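Local coordinates for 4-phosphoerythronate dehydrogenase (Lactobacillus jensenii, PDB 4PRK), which probably catalyses the NAD-dependent interconversion of pyruvate and D-lactate, as a D-isomer specific 2-hydroxyacid dehydrogenase with a Rossmann-fold coenzyme domain, at residues A[61-66]-A[89-94]. Numbering follows the deposited sequence.
Sequences VYKKLA and KKYHLT
With CG of Y91 set anti to its own carbonyl carbon (chi1 -70°), the phenol ring is laid flat against the backbone of helix 60-67, while K63, its CG anti to the backbone N (chi1 174°), runs out past the hydroxyl end of that ring. The centre is a CH-pi contact: K63 CA lies 3.7 Å from the Y91 ring centroid, 17° off the normal. The same face takes the Y62 carbonyl carbon nearer the rim, and CG of K90 covers the opposite face, so the ring is sandwiched between backbone and a lysine chain. Y62 CB also meets Y91 CD2 at 3.7 Å, and A66 CB comes obliquely to within 3.9 Å of Y91 CD1. The K63 chain brings CE to 3.1 Å from Y91 OH, a close carbon-to-oxygen approach; the hydroxyl's hydrogen bond goes to the E59 carboxylate, which also forms a salt bridge with K90. An alanine in place of Y91 would probably open a gap beside K63 CA and A66 and cost E59 its hydroxyl partner. Deeper in, L93 CD1 reaches the edge of the Y62 ring, in its plane, 3.8 Å from CD2, and L93 CD2 lies 4.3 Å from L65 CB. The Y62 hydroxyl is hydrogen-bonded to the L56 carbonyl. A Schellman motif with H92 at C-prime ends helix 85-90, turning the chain into strand 94-96, which pairs in parallel with strand 72-75; Y62 packs on I73, which brings helix 60-67 onto the five-stranded sheet at strand 72-75, next to edge strand 94-96.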
# COMPACT_ATOMS: atom_id res chain seq x y z
N VAL A 61 -23.19 44.72 -11.99
CA VAL A 61 -23.28 43.26 -11.93
C VAL A 61 -23.64 42.81 -10.49
O VAL A 61 -24.68 42.14 -10.27
CB VAL A 61 -21.95 42.62 -12.41
CG1 VAL A 61 -22.00 41.10 -12.26
CG2 VAL A 61 -21.64 43.05 -13.85
N TYR A 62 -22.82 43.22 -9.52
CA TYR A 62 -23.06 42.90 -8.11
C TYR A 62 -24.39 43.48 -7.60
O TYR A 62 -25.12 42.79 -6.88
CB TYR A 62 -21.93 43.42 -7.21
CG TYR A 62 -20.55 42.89 -7.51
CD1 TYR A 62 -19.73 43.52 -8.43
CD2 TYR A 62 -20.04 41.77 -6.83
CE1 TYR A 62 -18.45 43.07 -8.71
CE2 TYR A 62 -18.75 41.31 -7.10
CZ TYR A 62 -17.96 41.97 -8.05
OH TYR A 62 -16.68 41.55 -8.35
N LYS A 63 -24.69 44.74 -7.94
CA LYS A 63 -25.98 45.33 -7.55
C LYS A 63 -27.09 44.46 -8.09
O LYS A 63 -28.03 44.12 -7.36
CB LYS A 63 -26.15 46.78 -8.06
CG LYS A 63 -27.55 47.35 -7.77
CD LYS A 63 -27.70 48.84 -8.06
CE LYS A 63 -26.87 49.67 -7.09
NZ LYS A 63 -27.24 51.11 -7.07
N LYS A 64 -26.97 44.09 -9.36
CA LYS A 64 -28.01 43.33 -10.04
C LYS A 64 -28.19 41.86 -9.60
O LYS A 64 -29.32 41.37 -9.60
CB LYS A 64 -27.79 43.44 -11.55
CG LYS A 64 -28.07 44.84 -12.04
CD LYS A 64 -27.65 45.02 -13.48
CE LYS A 64 -28.81 45.54 -14.32
NZ LYS A 64 -28.58 45.21 -15.74
N LEU A 65 -27.11 41.17 -9.21
CA LEU A 65 -27.24 39.83 -8.58
C LEU A 65 -28.02 39.95 -7.28
O LEU A 65 -28.96 39.17 -7.02
CB LEU A 65 -25.89 39.20 -8.27
CG LEU A 65 -24.96 38.99 -9.45
CD1 LEU A 65 -23.61 38.52 -8.94
CD2 LEU A 65 -25.56 38.01 -10.46
N ALA A 66 -27.61 40.92 -6.46
CA ALA A 66 -28.32 41.27 -5.24
C ALA A 66 -29.76 41.64 -5.53
O ALA A 66 -30.66 41.18 -4.84
CB ALA A 66 -27.61 42.40 -4.53
N LYS A 89 -19.14 42.24 -0.03
CA LYS A 89 -19.62 42.61 1.31
C LYS A 89 -20.72 43.67 1.22
O LYS A 89 -21.77 43.54 1.84
CB LYS A 89 -18.46 43.12 2.17
CG LYS A 89 -18.78 43.34 3.65
CD LYS A 89 -19.04 42.03 4.37
CE LYS A 89 -18.94 42.22 5.88
NZ LYS A 89 -19.08 40.94 6.62
N LYS A 90 -20.48 44.71 0.41
CA LYS A 90 -21.47 45.76 0.17
C LYS A 90 -22.87 45.19 -0.13
O LYS A 90 -23.87 45.67 0.43
CB LYS A 90 -21.02 46.66 -0.98
CG LYS A 90 -22.12 47.60 -1.47
CD LYS A 90 -21.58 48.64 -2.42
CE LYS A 90 -22.38 49.92 -2.32
NZ LYS A 90 -21.60 50.99 -2.99
N TYR A 91 -22.94 44.18 -1.00
CA TYR A 91 -24.20 43.61 -1.44
C TYR A 91 -24.53 42.29 -0.78
O TYR A 91 -25.27 41.52 -1.34
CB TYR A 91 -24.22 43.46 -2.96
CG TYR A 91 -24.31 44.79 -3.65
CD1 TYR A 91 -25.49 45.52 -3.64
CD2 TYR A 91 -23.19 45.35 -4.26
CE1 TYR A 91 -25.58 46.77 -4.25
CE2 TYR A 91 -23.26 46.59 -4.87
CZ TYR A 91 -24.45 47.30 -4.86
OH TYR A 91 -24.51 48.52 -5.47
N HIS A 92 -23.98 42.02 0.40
CA HIS A 92 -24.32 40.82 1.17
C HIS A 92 -24.14 39.52 0.38
O HIS A 92 -24.86 38.55 0.60
CB HIS A 92 -25.75 40.93 1.71
CG HIS A 92 -25.97 42.09 2.63
ND1 HIS A 92 -26.74 42.00 3.77
CD2 HIS A 92 -25.52 43.37 2.59
CE1 HIS A 92 -26.76 43.17 4.39
NE2 HIS A 92 -26.02 44.01 3.69
N LEU A 93 -23.16 39.50 -0.53
CA LEU A 93 -22.90 38.33 -1.38
C LEU A 93 -21.81 37.43 -0.78
O LEU A 93 -20.62 37.72 -0.95
CB LEU A 93 -22.46 38.78 -2.79
CG LEU A 93 -23.50 39.35 -3.78
CD1 LEU A 93 -22.84 40.18 -4.88
CD2 LEU A 93 -24.37 38.25 -4.39
N THR A 94 -22.19 36.35 -0.08
CA THR A 94 -21.21 35.32 0.33
C THR A 94 -20.42 34.92 -0.94
O THR A 94 -20.95 34.97 -2.04
CB THR A 94 -21.84 34.06 1.02
OG1 THR A 94 -22.58 34.41 2.21
CG2 THR A 94 -20.76 33.02 1.41